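Local structure of uncharacterized protein (Sus scrofa, 5BNF) at residues Asn165-Thr170 and Gly207-Glu212; Val8-Ile13 and Asp107-Cys112; Phe95-Thr100 and Leu142-Phe147. The protein belongs to the ADP-ribosyl cyclase family as porcine CD38, a disulfide-bonded protein with a mainly helical part and a parallel beta-sheet part. All coordinates share one frame; numbering follows the deposited sequence.

Contact 1: residues Asn165-Thr170 and Gly207-Glu212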
loop_
_atom_site.group_PDB
_atom_site.type_symbol
_atom_site.label_atom_id
_atom_site.label_comp_id
_atom_site.label_asym_id
_atom_site.label_seq_id
_atom_site.Cartn_x
_atom_site.Cartn_y
_atom_site.Cartn_z
ATOM N N ASN A 165 -14.274 -13.411 7.392
ATOM C CA ASN A 165 -13.021 -13.138 8.086
ATOM C C ASN A 165 -12.437 -11.779 7.733
ATOM O O ASN A 165 -11.548 -11.677 6.889
ATOM C CB ASN A 165 -12.009 -14.228 7.753
ATOM C CG ASN A 165 -12.424 -15.579 8.288
ATOM O OD1 ASN A 165 -12.260 -16.598 7.622
ATOM N ND2 ASN A 165 -12.961 -15.596 9.506
ATOM N N ALA A 166 -12.940 -10.743 8.394
ATOM C CA ALA A 166 -12.494 -9.375 8.162
ATOM C C ALA A 166 -10.976 -9.235 8.186
ATOM O O ALA A 166 -10.412 -8.472 7.412
ATOM C CB ALA A 166 -13.121 -8.448 9.194
ATOM N N PHE A 167 -10.318 -9.962 9.079
ATOM C CA PHE A 167 -8.866 -9.898 9.165
ATOM C C PHE A 167 -8.279 -11.132 8.503
ATOM O O PHE A 167 -8.416 -12.243 9.009
ATOM C CB PHE A 167 -8.404 -9.820 10.619
ATOM C CG PHE A 167 -6.919 -9.935 10.783
ATOM C CD1 PHE A 167 -6.087 -8.869 10.476
ATOM C CD2 PHE A 167 -6.340 -11.140 11.183
ATOM C CE1 PHE A 167 -4.699 -9.001 10.559
ATOM C CE2 PHE A 167 -4.965 -11.277 11.267
ATOM C CZ PHE A 167 -4.141 -10.207 10.953
ATOM N N ASP A 168 -7.612 -10.924 7.377
ATOM C CA ASP A 168 -7.024 -12.016 6.619
ATOM C C ASP A 168 -5.505 -12.101 6.803
ATOM O O ASP A 168 -4.794 -11.142 6.518
ATOM C CB ASP A 168 -7.350 -11.814 5.141
ATOM C CG ASP A 168 -6.950 -12.995 4.284
ATOM O OD1 ASP A 168 -6.040 -13.753 4.680
ATOM O OD2 ASP A 168 -7.542 -13.154 3.198
ATOM N N LYS A 169 -5.013 -13.251 7.262
ATOM C CA LYS A 169 -3.575 -13.451 7.461
ATOM C C LYS A 169 -2.800 -13.563 6.157
ATOM O O LYS A 169 -1.575 -13.567 6.175
ATOM C CB LYS A 169 -3.294 -14.711 8.287
ATOM C CG LYS A 169 -2.944 -14.463 9.752
ATOM C CD LYS A 169 -2.615 -15.781 10.438
ATOM C CE LYS A 169 -2.488 -15.645 11.949
ATOM N NZ LYS A 169 -1.297 -14.865 12.382
ATOM N N THR A 170 -3.498 -13.668 5.030
ATOM C CA THR A 170 -2.818 -13.770 3.735
ATOM C C THR A 170 -2.839 -12.457 2.951
ATOM O O THR A 170 -2.203 -12.351 1.906
ATOM C CB THR A 170 -3.441 -14.860 2.828
ATOM O OG1 THR A 170 -4.732 -14.433 2.377
ATOM C CG2 THR A 170 -3.585 -16.167 3.578
ATOM N N GLY A 207 -15.064 -12.076 16.902
ATOM C CA GLY A 207 -14.729 -13.236 16.100
ATOM C C GLY A 207 -13.297 -13.716 16.238
ATOM O O GLY A 207 -12.431 -13.009 16.759
ATOM N N SER A 208 -13.049 -14.929 15.763
ATOM C CA SER A 208 -11.719 -15.507 15.837
ATOM C C SER A 208 -10.741 -14.783 14.907
ATOM O O SER A 208 -9.543 -14.724 15.179
ATOM C CB SER A 208 -11.773 -17.002 15.501
ATOM O OG SER A 208 -12.297 -17.220 14.207
ATOM N N SER A 209 -11.252 -14.222 13.817
ATOM C CA SER A 209 -10.408 -13.508 12.866
ATOM C C SER A 209 -9.723 -12.319 13.526
ATOM O O SER A 209 -8.513 -12.134 13.399
ATOM C CB SER A 209 -11.242 -13.015 11.678
ATOM O OG SER A 209 -10.423 -12.425 10.688
ATOM N N ILE A 210 -10.505 -11.506 14.227
ATOM C CA ILE A 210 -9.962 -10.337 14.893
ATOM C C ILE A 210 -9.100 -10.738 16.076
ATOM O O ILE A 210 -8.192 -10.015 16.458
ATOM C CB ILE A 210 -11.105 -9.392 15.320
ATOM C CG1 ILE A 210 -11.613 -8.652 14.078
ATOM C CG2 ILE A 210 -10.632 -8.395 16.371
ATOM C CD1 ILE A 210 -13.092 -8.392 14.080
ATOM N N ASN A 211 -9.380 -11.899 16.651
ATOM C CA ASN A 211 -8.579 -12.374 17.763
ATOM C C ASN A 211 -7.193 -12.735 17.226
ATOM O O ASN A 211 -6.198 -12.625 17.937
ATOM C CB ASN A 211 -9.220 -13.594 18.416
ATOM C CG ASN A 211 -8.369 -14.158 19.534
ATOM O OD1 ASN A 211 -8.275 -13.575 20.607
ATOM N ND2 ASN A 211 -7.724 -15.290 19.277
ATOM N N GLU A 212 -7.122 -13.151 15.968
ATOM C CA GLU A 212 -5.831 -13.491 15.386
ATOM C C GLU A 212 -4.985 -12.236 15.296
ATOM O O GLU A 212 -3.772 -12.283 15.511
ATOM C CB GLU A 212 -5.990 -14.095 13.995
ATOM C CG GLU A 212 -6.660 -15.437 13.979
ATOM C CD GLU A 212 -6.710 -16.030 12.589
ATOM O OE1 GLU A 212 -7.277 -15.375 11.685
ATOM O OE2 GLU A 212 -6.182 -17.146 12.407
HETATM O O HOH W 1 -2.185 -14.365 15.160
#
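Ser209 and Phe167 form the polar centre of this contact, in which the loop after strand 153-160 lies against the first turn of helix 208-219. Phe167 N donates to Ser209 OG over 2.9 Å, a clearly bent bond with an N-H...O angle of 135°. The same Ser209 OG is 2.6 Å from Phe167 O, so one hydroxyl sits against both backbone polar atoms of a single residue. It gets there because OG is turned anti to its own backbone N (chi1 -175°), toward the loop.

Van der Waals packing comes from the Phe167 side chain, which points toward the first turn of the helix. Its CD2 touches a backbone oxygen, Ser209 O, at 3.3 Å; the apolar part is CE2, 4.1 Å from Glu212 CB, while the Glu212 carboxylate lies farther on. Leu213 and Ile216 of the same helix, with Phe173 and Val178 of helix 172-180, also touch the Phe167 side chain.

Charge and water account for the outer end. Lys169 NZ stands 5.4 Å from Glu212 OE2, too far for a salt bridge; instead a water accepts from Lys169 NZ and donates to the backbone oxygen Glu212 O at 2.6 Å, linking the lysine to the helix backbone.

The chemistry is thus graded: a buried serine hydroxyl fixes the loop backbone, an aromatic ring lies between helices 208-219 and 172-180, and the exposed lysine and partly exposed glutamate probably attract each other at long range, with solvent screening likely.

Contact 2: residues Val8-Ile13 and Asp107-Cys112; sequences VDFQEI and DDLSWC
Phe10 points its ring from the first turn of helix 10-25 at the extended chain Leu109-Trp111, where Trp111 CB lies over one face of the phenyl ring, 4.1 Å from its centroid and 16° off the normal, displaced toward the rim: a CH-pi contact. The indole itself continues obliquely past the phenyl group. The Phe10 ring and the five-membered ring of Trp111 have centroids 5.3 Å apart and planes inclined at 31°, with Phe10 CE1 3.8 Å from Trp111 CE3. Trp111 CB already points at Phe10 from the backbone; the first torsion, which sets CG between the backbone N and the carbonyl carbon (chi1 67°), decides where the indole goes, and its far end leads away from the helix.

Leu109 meets the same phenyl ring obliquely through one methyl, its CD2 lying 3.8 Å from Phe10 CE1. That methyl also touches the branch methyl of Ile13, Leu109 CD2 to Ile13 CG2 being 4.0 Å, as the two aliphatic side chains pass in opposite directions. One leucine branch therefore lies against side chains from successive turns of the helix.

Beyond the contact, Phe41 meets both Phe10 and Trp111 edge-to-face, Phe139 meets Trp111 in the same way, and Trp111 NE1 is hydrogen-bonded to Tyr58 OH. The next residue, Cys112, is in a disulfide with Cys125. The whole is a buried aromatic cluster in the helical part of this ADP-ribosyl cyclase fold, joining the N-terminal helix to the chain between helices 101-106 and 135-149.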
loop_
_atom_site.group_PDB
_atom_site.type_symbol
_atom_site.label_atom_id
_atom_site.label_comp_id
_atom_site.label_asym_id
_atom_site.label_seq_id
_atom_site.Cartn_x
_atom_site.Cartn_y
_atom_site.Cartn_z
ATOM N N VAL A 8 -1.245 2.714 -20.688
ATOM C CA VAL A 8 -0.809 3.566 -21.785
ATOM C C VAL A 8 -0.414 4.937 -21.254
ATOM O O VAL A 8 -1.034 5.451 -20.325
ATOM C CB VAL A 8 -1.919 3.761 -22.830
ATOM C CG1 VAL A 8 -1.423 4.668 -23.944
ATOM C CG2 VAL A 8 -2.343 2.416 -23.394
ATOM N N ASP A 9 0.616 5.524 -21.855
ATOM C CA ASP A 9 1.097 6.835 -21.445
ATOM C C ASP A 9 1.542 6.812 -19.997
ATOM O O ASP A 9 1.519 7.834 -19.313
ATOM C CB ASP A 9 -0.000 7.882 -21.622
ATOM C CG ASP A 9 -0.506 7.949 -23.042
ATOM O OD1 ASP A 9 0.333 7.971 -23.971
ATOM O OD2 ASP A 9 -1.740 7.985 -23.233
ATOM N N PHE A 10 1.944 5.632 -19.540
ATOM C CA PHE A 10 2.392 5.444 -18.175
ATOM C C PHE A 10 3.302 6.574 -17.703
ATOM O O PHE A 10 3.090 7.149 -16.638
ATOM C CB PHE A 10 3.130 4.108 -18.051
ATOM C CG PHE A 10 3.700 3.868 -16.687
ATOM C CD1 PHE A 10 2.866 3.580 -15.616
ATOM C CD2 PHE A 10 5.064 4.016 -16.454
ATOM C CE1 PHE A 10 3.383 3.452 -14.330
ATOM C CE2 PHE A 10 5.583 3.889 -15.172
ATOM C CZ PHE A 10 4.738 3.608 -14.109
ATOM N N GLN A 11 4.313 6.889 -18.504
ATOM C CA GLN A 11 5.267 7.939 -18.164
ATOM C C GLN A 11 4.625 9.296 -17.911
ATOM O O GLN A 11 4.874 9.932 -16.891
ATOM C CB GLN A 11 6.313 8.074 -19.267
ATOM C CG GLN A 11 7.214 6.867 -19.386
ATOM C CD GLN A 11 6.692 5.835 -20.360
ATOM O OE1 GLN A 11 5.490 5.755 -20.631
ATOM N NE2 GLN A 11 7.600 5.022 -20.886
ATOM N N GLU A 12 3.797 9.733 -18.847
ATOM C CA GLU A 12 3.125 11.020 -18.743
ATOM C C GLU A 12 2.248 11.073 -17.501
ATOM O O GLU A 12 2.225 12.072 -16.777
ATOM C CB GLU A 12 2.261 11.234 -19.977
ATOM C CG GLU A 12 2.817 10.563 -21.215
ATOM C CD GLU A 12 1.812 10.512 -22.339
ATOM O OE1 GLU A 12 2.085 9.832 -23.350
ATOM O OE2 GLU A 12 0.749 11.157 -22.206
ATOM N N ILE A 13 1.527 9.984 -17.263
ATOM C CA ILE A 13 0.628 9.897 -16.125
ATOM C C ILE A 13 1.308 10.101 -14.778
ATOM O O ILE A 13 0.865 10.932 -13.985
ATOM C CB ILE A 13 -0.117 8.550 -16.116
ATOM C CG1 ILE A 13 -1.044 8.480 -17.332
ATOM C CG2 ILE A 13 -0.898 8.387 -14.818
ATOM C CD1 ILE A 13 -1.938 7.240 -17.381
ATOM N N ASP A 107 -0.996 4.547 -7.950
ATOM C CA ASP A 107 -2.340 4.019 -7.764
ATOM C C ASP A 107 -3.099 3.650 -9.042
ATOM O O ASP A 107 -3.202 4.450 -9.969
ATOM C CB ASP A 107 -3.160 5.010 -6.941
ATOM C CG ASP A 107 -4.473 4.426 -6.472
ATOM O OD1 ASP A 107 -4.472 3.270 -5.997
ATOM O OD2 ASP A 107 -5.503 5.123 -6.569
ATOM N N ASP A 108 -3.622 2.423 -9.064
ATOM C CA ASP A 108 -4.398 1.878 -10.179
ATOM C C ASP A 108 -3.646 1.619 -11.481
ATOM O O ASP A 108 -4.222 1.112 -12.439
ATOM C CB ASP A 108 -5.603 2.773 -10.479
ATOM C CG ASP A 108 -6.666 2.701 -9.399
ATOM O OD1 ASP A 108 -6.954 1.577 -8.929
ATOM O OD2 ASP A 108 -7.221 3.762 -9.032
ATOM N N LEU A 109 -2.365 1.946 -11.525
ATOM C CA LEU A 109 -1.598 1.746 -12.748
ATOM C C LEU A 109 -1.002 0.344 -12.899
ATOM O O LEU A 109 -0.923 -0.418 -11.936
ATOM C CB LEU A 109 -0.486 2.791 -12.814
ATOM C CG LEU A 109 -0.829 4.220 -13.259
ATOM C CD1 LEU A 109 -2.123 4.711 -12.654
ATOM C CD2 LEU A 109 0.331 5.121 -12.870
ATOM N N SER A 110 -0.601 0.017 -14.125
ATOM C CA SER A 110 0.020 -1.268 -14.439
ATOM C C SER A 110 1.306 -1.023 -15.215
ATOM O O SER A 110 1.330 -0.217 -16.142
ATOM C CB SER A 110 -0.915 -2.132 -15.285
ATOM O OG SER A 110 -1.877 -2.782 -14.474
ATOM N N TRP A 111 2.377 -1.719 -14.849
ATOM C CA TRP A 111 3.638 -1.527 -15.546
ATOM C C TRP A 111 4.575 -2.737 -15.513
ATOM O O TRP A 111 4.546 -3.550 -14.589
ATOM C CB TRP A 111 4.356 -0.300 -14.972
ATOM C CG TRP A 111 4.831 -0.449 -13.545
ATOM C CD1 TRP A 111 6.043 -0.923 -13.132
ATOM C CD2 TRP A 111 4.100 -0.132 -12.349
ATOM N NE1 TRP A 111 6.113 -0.922 -11.762
ATOM C CE2 TRP A 111 4.935 -0.443 -11.256
ATOM C CE3 TRP A 111 2.825 0.380 -12.097
ATOM C CZ2 TRP A 111 4.538 -0.254 -9.928
ATOM C CZ3 TRP A 111 2.428 0.569 -10.776
ATOM C CH2 TRP A 111 3.281 0.252 -9.709
ATOM N N CYS A 112 5.387 -2.848 -16.558
ATOM C CA CYS A 112 6.375 -3.906 -16.683
ATOM C C CYS A 112 7.168 -3.674 -17.951
ATOM O O CYS A 112 6.645 -3.175 -18.953
ATOM C CB CYS A 112 5.730 -5.291 -16.711
ATOM S SG CYS A 112 4.734 -5.714 -18.167
#

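Contact 3: residues Phe95-Thr100 and Leu142-Phe147; sequences FTLENT and LLSKRF
Leu97 and Phe147 interlock where a 3-10 turn, residues 97-99, packs on helix 135-149 near the middle of the ADP-ribosyl cyclase fold. Phe147 sends its ring across to the turn, with CG anti to the backbone N (chi1 -169°), and the backbone of Leu97 lies over one face: Leu97 CA is 4.1 Å from the ring centroid, 13° off the normal and above the ring centre, a CH-pi contact. At the ring edge, near its plane, Phe147 CZ comes within 3.2 Å of Phe95 O. The methyl of Thr100 approaches obliquely, its CG2 3.6 Å from Phe147 CE1. Outside the two segments, Phe76 of strand 75-77 also meets the Phe147 ring.

Leu97 reaches toward the helix with both methyls. CD1 lies between Leu143 and Phe147: Leu97 CD1 to Leu143 CG is only 3.4 Å, tighter than usual for two carbons, and Leu97 CD1 to Phe147 CB is 3.9 Å. CD2 meets Ser144, 3.1 Å from its OG; that hydroxyl is hydrogen-bonded to Trp140 O one turn back.

Leu143, the third main partner, adds Met62 of helix 59-64 to its neighbours. On the loop side, Thr100 is the N-cap of helix 101-106: its OG1 caps Gly103 N and also donates to Leu97 O over 2.8 Å, meeting that oxygen in the carbonyl plane at a C=O...O angle of 154°.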
loop_
_atom_site.group_PDB
_atom_site.type_symbol
_atom_site.label_atom_id
_atom_site.label_comp_id
_atom_site.label_asym_id
_atom_site.label_seq_id
_atom_site.Cartn_x
_atom_site.Cartn_y
_atom_site.Cartn_z
ATOM N N PHE A 95 -3.718 9.866 6.381
ATOM C CA PHE A 95 -2.966 9.139 5.373
ATOM C C PHE A 95 -3.119 7.634 5.221
ATOM O O PHE A 95 -2.766 6.871 6.121
ATOM C CB PHE A 95 -1.476 9.433 5.549
ATOM C CG PHE A 95 -1.113 10.880 5.375
ATOM C CD1 PHE A 95 -0.606 11.348 4.167
ATOM C CD2 PHE A 95 -1.285 11.780 6.422
ATOM C CE1 PHE A 95 -0.273 12.693 4.003
ATOM C CE2 PHE A 95 -0.958 13.125 6.271
ATOM C CZ PHE A 95 -0.451 13.584 5.060
ATOM N N THR A 96 -3.638 7.209 4.069
ATOM C CA THR A 96 -3.747 5.788 3.751
ATOM C C THR A 96 -2.598 5.636 2.753
ATOM O O THR A 96 -2.095 6.636 2.257
ATOM C CB THR A 96 -5.080 5.449 3.066
ATOM O OG1 THR A 96 -5.201 6.182 1.839
ATOM C CG2 THR A 96 -6.235 5.793 3.977
ATOM N N LEU A 97 -2.168 4.418 2.449
ATOM C CA LEU A 97 -1.050 4.257 1.515
ATOM C C LEU A 97 -1.232 5.041 0.210
ATOM O O LEU A 97 -0.283 5.638 -0.301
ATOM C CB LEU A 97 -0.806 2.770 1.207
ATOM C CG LEU A 97 0.418 2.440 0.342
ATOM C CD1 LEU A 97 1.650 3.156 0.856
ATOM C CD2 LEU A 97 0.646 0.936 0.350
ATOM N N GLU A 98 -2.450 5.066 -0.315
ATOM C CA GLU A 98 -2.723 5.777 -1.562
ATOM C C GLU A 98 -2.702 7.303 -1.448
ATOM O O GLU A 98 -2.801 7.998 -2.462
ATOM C CB GLU A 98 -4.076 5.345 -2.145
ATOM C CG GLU A 98 -4.199 3.862 -2.446
ATOM C CD GLU A 98 -4.143 3.016 -1.194
ATOM O OE1 GLU A 98 -4.921 3.294 -0.259
ATOM O OE2 GLU A 98 -3.324 2.077 -1.145
ATOM N N ASN A 99 -2.591 7.834 -0.234
ATOM C CA ASN A 99 -2.558 9.286 -0.070
ATOM C C ASN A 99 -1.131 9.812 0.043
ATOM O O ASN A 99 -0.912 11.017 0.125
ATOM C CB ASN A 99 -3.379 9.720 1.151
ATOM C CG ASN A 99 -4.852 9.396 1.006
ATOM O OD1 ASN A 99 -5.467 9.691 -0.017
ATOM N ND2 ASN A 99 -5.430 8.793 2.039
ATOM N N THR A 100 -0.160 8.905 0.044
ATOM C CA THR A 100 1.240 9.302 0.115
ATOM C C THR A 100 1.680 9.593 -1.310
ATOM O O THR A 100 1.006 9.204 -2.259
ATOM C CB THR A 100 2.123 8.183 0.672
ATOM O OG1 THR A 100 2.091 7.055 -0.214
ATOM C CG2 THR A 100 1.631 7.765 2.040
ATOM N N LEU A 142 6.598 -3.370 -1.144
ATOM C CA LEU A 142 7.617 -2.564 -0.485
ATOM C C LEU A 142 7.041 -1.261 0.093
ATOM O O LEU A 142 7.390 -0.854 1.198
ATOM C CB LEU A 142 8.736 -2.238 -1.475
ATOM C CG LEU A 142 9.828 -1.282 -0.999
ATOM C CD1 LEU A 142 10.455 -1.805 0.299
ATOM C CD2 LEU A 142 10.874 -1.131 -2.094
ATOM N N LEU A 143 6.159 -0.615 -0.659
ATOM C CA LEU A 143 5.551 0.630 -0.222
ATOM C C LEU A 143 4.812 0.397 1.091
ATOM O O LEU A 143 4.934 1.171 2.039
ATOM C CB LEU A 143 4.569 1.138 -1.281
ATOM C CG LEU A 143 4.294 2.636 -1.166
ATOM C CD1 LEU A 143 5.628 3.376 -1.191
ATOM C CD2 LEU A 143 3.388 3.107 -2.304
ATOM N N SER A 144 4.055 -0.694 1.135
ATOM C CA SER A 144 3.294 -1.049 2.319
ATOM C C SER A 144 4.223 -1.295 3.491
ATOM O O SER A 144 3.990 -0.798 4.592
ATOM C CB SER A 144 2.455 -2.290 2.041
ATOM O OG SER A 144 1.444 -1.998 1.091
ATOM N N LYS A 145 5.286 -2.052 3.251
ATOM C CA LYS A 145 6.248 -2.344 4.301
ATOM C C LYS A 145 6.816 -1.053 4.878
ATOM O O LYS A 145 6.874 -0.888 6.090
ATOM C CB LYS A 145 7.389 -3.203 3.763
ATOM C CG LYS A 145 8.464 -3.477 4.794
ATOM C CD LYS A 145 8.663 -4.967 4.990
ATOM C CE LYS A 145 10.120 -5.347 4.788
ATOM N NZ LYS A 145 10.587 -5.078 3.397
ATOM N N ARG A 146 7.244 -0.148 4.005
ATOM C CA ARG A 146 7.802 1.133 4.443
ATOM C C ARG A 146 6.762 1.941 5.211
ATOM O O ARG A 146 7.049 2.472 6.279
ATOM C CB ARG A 146 8.276 1.962 3.244
ATOM C CG ARG A 146 9.569 1.491 2.597
ATOM C CD ARG A 146 10.760 1.709 3.509
ATOM N NE ARG A 146 11.309 0.454 4.008
ATOM C CZ ARG A 146 12.205 -0.283 3.362
ATOM N NH1 ARG A 146 12.642 -1.415 3.899
ATOM N NH2 ARG A 146 12.675 0.120 2.187
ATOM N N PHE A 147 5.557 2.028 4.654
ATOM C CA PHE A 147 4.459 2.772 5.263
ATOM C C PHE A 147 4.208 2.296 6.693
ATOM O O PHE A 147 3.969 3.099 7.582
ATOM C CB PHE A 147 3.192 2.601 4.412
ATOM C CG PHE A 147 2.055 3.524 4.791
ATOM C CD1 PHE A 147 2.193 4.905 4.691
ATOM C CD2 PHE A 147 0.822 3.006 5.192
ATOM C CE1 PHE A 147 1.124 5.759 4.979
ATOM C CE2 PHE A 147 -0.250 3.851 5.482
ATOM C CZ PHE A 147 -0.099 5.232 5.372
#

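Overall arrangement
Contacts 2 and 3 alternate along the chain: segment 8-13 comes first, then 95-100, 107-112 and 142-147, so their connections cross. Contact 1 follows, joining 165-170 to 207-212. Helix 101-106 links the loop segments of contacts 2 and 3, whose centres are 18 Å apart; Asp107 OD1 packs 3.6 Å from Glu98 CG. The centre of contact 3 lies about 5 Å from the centre of the chain and 22 Å from that of contact 1. Contacts 1 and 2, with centres 33 Å apart, occupy opposite sides of the chain centre. Contact 1 belongs with the parallel sheet and its helices, contact 2 with the helical part; central packing of helix 135-149 on the 95-100 loop joins these two ends.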